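Local coordinates for propionate kinase (PDB 3KHY), which probably catalyses magnesium-dependent, reversible phosphoryl transfer from ATP to acetate and, as its name implies, propionate, at residues A[206-211]-A[216-221]; A[317-322]-A[329-334]. One frame throughout, in Å; residues are numbered along the deposited sequence.

Contact 1. Residues A[206-211]-A[216-221]; sequences SITAVV and IDTSMG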
ATOM      1  N   SER A 206       8.089   6.307  -8.948  1.00 11.98           N
ATOM      2  CA  SER A 206       8.241   6.125  -7.510  1.00 11.47           C
ATOM      3  C   SER A 206       8.401   7.480  -6.827  1.00 15.61           C
ATOM      4  O   SER A 206       8.775   8.477  -7.459  1.00 13.66           O
ATOM      5  CB  SER A 206       9.446   5.247  -7.199  1.00 15.24           C
ATOM      6  OG  SER A 206      10.632   5.985  -7.398  1.00 15.59           O
ATOM      7  N   ILE A 207       8.106   7.517  -5.536  1.00 10.25           N
ATOM      8  CA  ILE A 207       8.188   8.762  -4.789  1.00 10.35           C
ATOM      9  C   ILE A 207       8.948   8.519  -3.481  1.00 13.84           C
ATOM     10  O   ILE A 207       8.830   7.461  -2.864  1.00 15.12           O
ATOM     11  CB  ILE A 207       6.780   9.346  -4.564  1.00 13.46           C
ATOM     12  CG1 ILE A 207       6.855  10.673  -3.807  1.00 13.89           C
ATOM     13  CG2 ILE A 207       5.862   8.338  -3.827  1.00 10.14           C
ATOM     14  CD1 ILE A 207       5.521  11.390  -3.825  1.00 14.04           C
ATOM     15  N   THR A 208       9.770   9.475  -3.085  1.00 10.56           N
ATOM     16  CA  THR A 208      10.660   9.262  -1.954  1.00 14.87           C
ATOM     17  C   THR A 208      10.635  10.448  -1.015  1.00 16.26           C
ATOM     18  O   THR A 208      10.610  11.595  -1.463  1.00 13.92           O
ATOM     19  CB  THR A 208      12.093   9.030  -2.438  1.00 14.42           C
ATOM     20  OG1 THR A 208      12.130   7.820  -3.213  1.00 14.09           O
ATOM     21  CG2 THR A 208      13.067   8.918  -1.259  1.00 15.59           C
ATOM     22  N   ALA A 209      10.630  10.162   0.287  1.00 12.08           N
ATOM     23  CA  ALA A 209      10.771  11.203   1.296  1.00 13.29           C
ATOM     24  C   ALA A 209      12.241  11.293   1.697  1.00 13.03           C
ATOM     25  O   ALA A 209      12.807  10.343   2.241  1.00 16.50           O
ATOM     26  CB  ALA A 209       9.898  10.886   2.532  1.00 11.06           C
ATOM     27  N   VAL A 210      12.840  12.443   1.433  1.00 11.53           N
ATOM     28  CA  VAL A 210      14.256  12.680   1.708  1.00 10.73           C
ATOM     29  C   VAL A 210      14.405  13.700   2.840  1.00 13.32           C
ATOM     30  O   VAL A 210      13.970  14.847   2.724  1.00 14.68           O
ATOM     31  CB  VAL A 210      14.978  13.172   0.454  1.00 13.58           C
ATOM     32  CG1 VAL A 210      16.432  13.553   0.772  1.00 12.90           C
ATOM     33  CG2 VAL A 210      14.922  12.096  -0.644  1.00 16.39           C
ATOM     34  N   VAL A 211      15.001  13.269   3.946  1.00 11.64           N
ATOM     35  CA  VAL A 211      15.180  14.134   5.109  1.00 13.57           C
ATOM     36  C   VAL A 211      16.673  14.348   5.334  1.00 17.85           C
ATOM     37  O   VAL A 211      17.442  13.391   5.400  1.00 21.22           O
ATOM     38  CB  VAL A 211      14.530  13.524   6.367  1.00 17.55           C
ATOM     39  CG1 VAL A 211      14.785  14.398   7.583  1.00 23.35           C
ATOM     40  CG2 VAL A 211      13.019  13.349   6.142  1.00 18.89           C
ATOM     41  N   ILE A 216      14.114   8.293   3.761  1.00 13.84           N
ATOM     42  CA  ILE A 216      13.494   7.769   4.968  1.00 12.83           C
ATOM     43  C   ILE A 216      12.294   6.878   4.640  1.00 14.87           C
ATOM     44  O   ILE A 216      11.892   6.054   5.453  1.00 14.52           O
ATOM     45  CB  ILE A 216      13.077   8.910   5.936  1.00 13.06           C
ATOM     46  CG1 ILE A 216      12.715   8.359   7.313  1.00 17.66           C
ATOM     47  CG2 ILE A 216      11.899   9.715   5.375  1.00 14.23           C
ATOM     48  CD1 ILE A 216      12.537   9.462   8.359  1.00 21.95           C
ATOM     49  N   ASP A 217      11.720   7.045   3.446  1.00 11.48           N
ATOM     50  CA  ASP A 217      10.580   6.218   3.027  1.00 13.83           C
ATOM     51  C   ASP A 217      10.486   6.332   1.511  1.00 12.21           C
ATOM     52  O   ASP A 217      10.912   7.323   0.938  1.00 12.86           O
ATOM     53  CB  ASP A 217       9.298   6.715   3.705  1.00 11.65           C
ATOM     54  CG  ASP A 217       8.175   5.663   3.748  1.00 13.39           C
ATOM     55  OD1 ASP A 217       8.275   4.584   3.115  1.00 11.13           O
ATOM     56  OD2 ASP A 217       7.158   5.950   4.413  1.00 14.05           O
ATOM     57  N   THR A 218       9.949   5.309   0.861  1.00 10.60           N
ATOM     58  CA  THR A 218       9.824   5.328  -0.583  1.00 13.36           C
ATOM     59  C   THR A 218       8.735   4.357  -0.994  1.00 13.67           C
ATOM     60  O   THR A 218       8.368   3.451  -0.223  1.00 11.71           O
ATOM     61  CB  THR A 218      11.165   4.972  -1.249  1.00 13.19           C
ATOM     62  OG1 THR A 218      11.090   5.244  -2.638  1.00 14.06           O
ATOM     63  CG2 THR A 218      11.506   3.496  -1.017  1.00 15.17           C
ATOM     64  N   SER A 219       8.229   4.527  -2.212  1.00 13.74           N
ATOM     65  CA  SER A 219       6.980   3.871  -2.617  1.00 14.50           C
ATOM     66  C   SER A 219       7.118   2.471  -3.235  1.00 10.88           C
ATOM     67  O   SER A 219       6.201   1.652  -3.118  1.00 11.95           O
ATOM     68  CB  SER A 219       6.164   4.792  -3.527  1.00  9.87           C
ATOM     69  OG  SER A 219       6.812   4.980  -4.768  1.00 13.11           O
HETATM   70  N   MSE A 220       8.241   2.183  -3.898  1.00  9.99           N
HETATM   71  CA  MSE A 220       8.447   0.822  -4.426  1.00 15.12           C
HETATM   72  C   MSE A 220       8.750  -0.150  -3.285  1.00 15.55           C
HETATM   73  O   MSE A 220       8.999   0.277  -2.173  1.00 14.54           O
HETATM   74  CB  MSE A 220       9.531   0.792  -5.503  1.00  9.40           C
HETATM   75  CG  MSE A 220       9.035   1.348  -6.838  1.00  9.99           C
HETATM   76 SE   MSE A 220      10.490   1.734  -8.063  0.90 20.85          SE
HETATM   77  CE  MSE A 220       9.446   1.934  -9.713  1.00 12.58           C
ATOM     78  N   GLY A 221       8.709  -1.454  -3.534  1.00 12.84           N
ATOM     79  CA  GLY A 221       8.754  -2.383  -2.415  1.00 15.45           C
ATOM     80  C   GLY A 221       9.939  -3.315  -2.474  1.00 15.36           C
ATOM     81  O   GLY A 221      11.088  -2.876  -2.588  1.00 19.48           O
TER
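Thr208 and Thr218 are matched across the strands as a non-hydrogen-bonded antiparallel pair, their side chains side by side and pointing the same way, and a hydroxyl-hydroxyl hydrogen bond supplies the link that the backbone omits there: Thr208 OG1 lies 2.8 Å from Thr218 OG1. Different first torsions bring the two hydroxyls together. Thr208 sets OG1 beside its own backbone N (chi1 -64°), whereas Thr218 swings OG1 round to lie trans to N (chi1 -169°), and the two oxygens meet over the face that both threonines share. The methyl Thr208 CG2 rests 3.5 Å from Asp217 O. That carbonyl takes Ala209 N at 2.9 Å, and Ile216 N returns a bond to Ala209 O, also 2.9 Å. Ile216 CG2 packs against Ala209 CB at 3.7 Å and against Val211 CG2. Beyond the strand end the pairing passes to a side chain: Ser219 OG accepts Ile207 N at 2.9 Å in place of a backbone carbonyl, while Ser219 N gives only a weak bond to Ile207 O. Ser219 CB meets Ile207 CG2, and the extended selenomethionine Met220 lays SE 3.8 Å from Ser206 CB. These two residues approach the presumed catalytic centre, Ser206 OG bonding His178 and His174, the latter a predicted transition-state stabiliser. Asp217 OD2 bonds Tyr310 and forms a salt bridge with Lys302 of the second subunit. The hairpin forms one margin of a five-stranded sheet: 214-218 is outermost within the chain, 205-211 lies between it and 196-201, helix 287-307 packs on Ile207 and Ser219, and helix 175-188 touches Thr208 and Val210.

Contact 2. Residues A[317-322]-A[329-334]; sequences LVFTGG and NIRKNI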
ATOM      1  N   LEU A 317       8.417  20.003  -2.929  1.00 14.96           N
ATOM      2  CA  LEU A 317       8.000  18.801  -3.643  1.00 17.53           C
ATOM      3  C   LEU A 317       8.691  18.897  -5.000  1.00 16.59           C
ATOM      4  O   LEU A 317       8.617  19.948  -5.645  1.00 15.87           O
ATOM      5  CB  LEU A 317       6.488  18.796  -3.828  1.00 14.40           C
ATOM      6  CG  LEU A 317       5.922  17.748  -4.794  1.00 16.47           C
ATOM      7  CD1 LEU A 317       6.275  16.325  -4.329  1.00 14.89           C
ATOM      8  CD2 LEU A 317       4.413  17.920  -4.915  1.00 17.16           C
ATOM      9  N   VAL A 318       9.382  17.832  -5.425  1.00 11.88           N
ATOM     10  CA  VAL A 318      10.155  17.880  -6.683  1.00 13.53           C
ATOM     11  C   VAL A 318       9.668  16.842  -7.692  1.00 12.96           C
ATOM     12  O   VAL A 318       9.609  15.654  -7.362  1.00 13.31           O
ATOM     13  CB  VAL A 318      11.653  17.632  -6.431  1.00 16.04           C
ATOM     14  CG1 VAL A 318      12.442  17.798  -7.729  1.00 14.25           C
ATOM     15  CG2 VAL A 318      12.181  18.579  -5.345  1.00 18.65           C
ATOM     16  N   PHE A 319       9.302  17.288  -8.904  1.00  9.97           N
ATOM     17  CA  PHE A 319       8.929  16.384  -9.989  1.00 14.07           C
ATOM     18  C   PHE A 319      10.152  16.112 -10.855  1.00 14.22           C
ATOM     19  O   PHE A 319      10.924  17.025 -11.159  1.00 14.11           O
ATOM     20  CB  PHE A 319       7.854  17.014 -10.898  1.00 10.50           C
ATOM     21  CG  PHE A 319       6.498  17.151 -10.256  1.00 12.94           C
ATOM     22  CD1 PHE A 319       5.659  16.050 -10.144  1.00 10.34           C
ATOM     23  CD2 PHE A 319       6.046  18.393  -9.807  1.00 10.95           C
ATOM     24  CE1 PHE A 319       4.401  16.168  -9.576  1.00 13.31           C
ATOM     25  CE2 PHE A 319       4.780  18.520  -9.231  1.00 14.88           C
ATOM     26  CZ  PHE A 319       3.953  17.402  -9.120  1.00 13.19           C
ATOM     27  N   THR A 320      10.317  14.867 -11.274  1.00 14.38           N
ATOM     28  CA  THR A 320      11.415  14.512 -12.154  1.00 10.79           C
ATOM     29  C   THR A 320      11.003  13.286 -12.975  1.00 13.52           C
ATOM     30  O   THR A 320       9.889  12.787 -12.820  1.00 13.71           O
ATOM     31  CB  THR A 320      12.717  14.255 -11.359  1.00 16.07           C
ATOM     32  OG1 THR A 320      13.828  14.203 -12.266  1.00 15.37           O
ATOM     33  CG2 THR A 320      12.628  12.936 -10.560  1.00 15.77           C
ATOM     34  N   GLY A 321      11.882  12.829 -13.861  1.00 15.14           N
ATOM     35  CA  GLY A 321      11.568  11.715 -14.742  1.00 13.62           C
ATOM     36  C   GLY A 321      10.933  12.192 -16.042  1.00 17.26           C
ATOM     37  O   GLY A 321      10.593  13.366 -16.175  1.00 16.13           O
ATOM     38  N   GLY A 322      10.764  11.283 -16.998  1.00 13.95           N
ATOM     39  CA  GLY A 322      10.217  11.636 -18.304  1.00 15.38           C
ATOM     40  C   GLY A 322       8.886  12.370 -18.232  1.00 22.19           C
ATOM     41  O   GLY A 322       8.643  13.332 -18.970  1.00 20.09           O
ATOM     42  N   ASN A 329       0.458  19.170 -17.763  1.00 15.81           N
ATOM     43  CA  ASN A 329      -0.924  18.852 -17.415  1.00 17.40           C
ATOM     44  C   ASN A 329      -1.010  17.884 -16.228  1.00 19.27           C
ATOM     45  O   ASN A 329      -1.906  17.977 -15.383  1.00 13.31           O
ATOM     46  CB  ASN A 329      -1.649  18.249 -18.631  1.00 18.08           C
ATOM     47  CG  ASN A 329      -1.022  16.921 -19.096  1.00 23.26           C
ATOM     48  OD1 ASN A 329       0.189  16.835 -19.341  1.00 18.80           O
ATOM     49  ND2 ASN A 329      -1.850  15.881 -19.208  1.00 19.52           N
ATOM     50  N   ILE A 330      -0.080  16.939 -16.179  1.00 13.98           N
ATOM     51  CA  ILE A 330      -0.060  15.958 -15.106  1.00 12.79           C
ATOM     52  C   ILE A 330       0.374  16.575 -13.771  1.00 13.62           C
ATOM     53  O   ILE A 330      -0.205  16.294 -12.730  1.00 12.58           O
ATOM     54  CB  ILE A 330       0.876  14.776 -15.432  1.00 14.47           C
ATOM     55  CG1 ILE A 330       0.387  14.041 -16.675  1.00 14.99           C
ATOM     56  CG2 ILE A 330       0.962  13.839 -14.241  1.00 12.53           C
ATOM     57  CD1 ILE A 330      -1.018  13.515 -16.578  1.00 13.39           C
ATOM     58  N   ARG A 331       1.399  17.413 -13.807  1.00  9.71           N
ATOM     59  CA  ARG A 331       1.805  18.129 -12.607  1.00 10.05           C
ATOM     60  C   ARG A 331       0.653  19.011 -12.102  1.00 10.96           C
ATOM     61  O   ARG A 331       0.386  19.064 -10.909  1.00 11.29           O
ATOM     62  CB  ARG A 331       3.043  18.990 -12.909  1.00 14.77           C
ATOM     63  CG  ARG A 331       4.315  18.187 -13.257  1.00  8.85           C
ATOM     64  CD  ARG A 331       5.555  19.112 -13.240  1.00 10.54           C
ATOM     65  NE  ARG A 331       5.412  20.210 -14.211  1.00 13.39           N
ATOM     66  CZ  ARG A 331       6.084  20.330 -15.353  1.00 13.11           C
ATOM     67  NH1 ARG A 331       6.997  19.432 -15.723  1.00 15.07           N
ATOM     68  NH2 ARG A 331       5.849  21.379 -16.136  1.00 15.50           N
ATOM     69  N   LYS A 332      -0.025  19.701 -13.020  1.00 10.76           N
ATOM     70  CA  LYS A 332      -1.159  20.546 -12.645  1.00 15.32           C
ATOM     71  C   LYS A 332      -2.248  19.713 -11.950  1.00 14.40           C
ATOM     72  O   LYS A 332      -2.844  20.132 -10.964  1.00 15.07           O
ATOM     73  CB  LYS A 332      -1.731  21.234 -13.882  1.00 13.64           C
ATOM     74  CG  LYS A 332      -3.090  21.905 -13.665  1.00 20.06           C
ATOM     75  CD  LYS A 332      -3.614  22.504 -14.969  1.00 31.30           C
ATOM     76  CE  LYS A 332      -4.919  23.255 -14.755  1.00 44.15           C
ATOM     77  NZ  LYS A 332      -5.523  23.721 -16.044  1.00 51.80           N
ATOM     78  N   ASN A 333      -2.496  18.525 -12.478  1.00 14.82           N
ATOM     79  CA  ASN A 333      -3.540  17.679 -11.943  1.00 16.25           C
ATOM     80  C   ASN A 333      -3.147  17.220 -10.539  1.00 13.49           C
ATOM     81  O   ASN A 333      -3.937  17.304  -9.601  1.00 12.71           O
ATOM     82  CB  ASN A 333      -3.779  16.484 -12.867  1.00 14.43           C
ATOM     83  CG  ASN A 333      -4.988  15.662 -12.456  1.00 21.34           C
ATOM     84  OD1 ASN A 333      -5.133  15.279 -11.291  1.00 17.34           O
ATOM     85  ND2 ASN A 333      -5.861  15.381 -13.414  1.00 17.21           N
ATOM     86  N   ILE A 334      -1.912  16.762 -10.389  1.00 12.75           N
ATOM     87  CA  ILE A 334      -1.441  16.328  -9.075  1.00 14.36           C
ATOM     88  C   ILE A 334      -1.505  17.454  -8.031  1.00 12.80           C
ATOM     89  O   ILE A 334      -1.967  17.250  -6.914  1.00 14.03           O
ATOM     90  CB  ILE A 334      -0.023  15.752  -9.175  1.00 11.81           C
ATOM     91  CG1 ILE A 334      -0.071  14.434  -9.965  1.00 13.46           C
ATOM     92  CG2 ILE A 334       0.566  15.519  -7.791  1.00 13.91           C
ATOM     93  CD1 ILE A 334       1.300  13.925 -10.390  1.00 10.87           C
TER
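In the acetokinase fold, a member of the actin-like ATPase clan, strand 316-320 packs against helix 328-337. The connection between them, largely the short helix 321-326, carries the glycine-rich segment predicted to bind ATP, Gly322 to Asn326. Phe319 is the strand's contribution. Its CG stands beside the backbone N (chi1 -70°), which projects the ring from the sheet to the helix, where Arg331 and Ile334, about one turn apart, receive it. The aliphatic part of Arg331 crosses one ring face: CG sits 3.8 Å from the Phe319 ring centroid, only 9° off the normal, a CH-pi contact. Ile334 meets the far part of the ring obliquely, with Ile334 CD1 3.9 Å from Phe319 CE1 and Ile334 CG2 4.1 Å from Phe319 CZ. The arginine chain bends at chi3, and its guanidinium plane lies 53° from the ring plane rather than stacking on it. Polar partners hold that group: NE bonds Asn350 OD1, NH2 bonds Ser353 OG, and NH1 bonds Gly324 O, so Arg331 touches the ring with its aliphatic part and the predicted nucleotide loop with its guanidinium. Ile334 also touches Leu201 of strand 196-201 and Ser297 of helix 287-307. The tightest approach is at the ring's near side, where Arg331 CD comes within 3.5 Å of Phe319 CD2.

In the fold
Both contacts are buried and build on the same five-stranded sheet, their centres about 16 Å apart. Contact 1 joins neighbouring strands within the sheet, at its 214-218 margin; contact 2 joins strand 316-320 to a helix packed on the sheet. Strand 196-201 lies between 205-211 and 316-320, and helix 287-307 touches residues of both contacts. Their chemistry follows their place: the hairpin is held by backbone and hydroxyl hydrogen bonds and reaches His174, a predicted transition-state stabiliser, and the second subunit, whereas the strand-helix contact is apolar and CH-pi, and the polar bonds of Arg331 go to residues outside the two segments, Gly324 of the predicted ATP loop among them. Contact 2 touches no other chain.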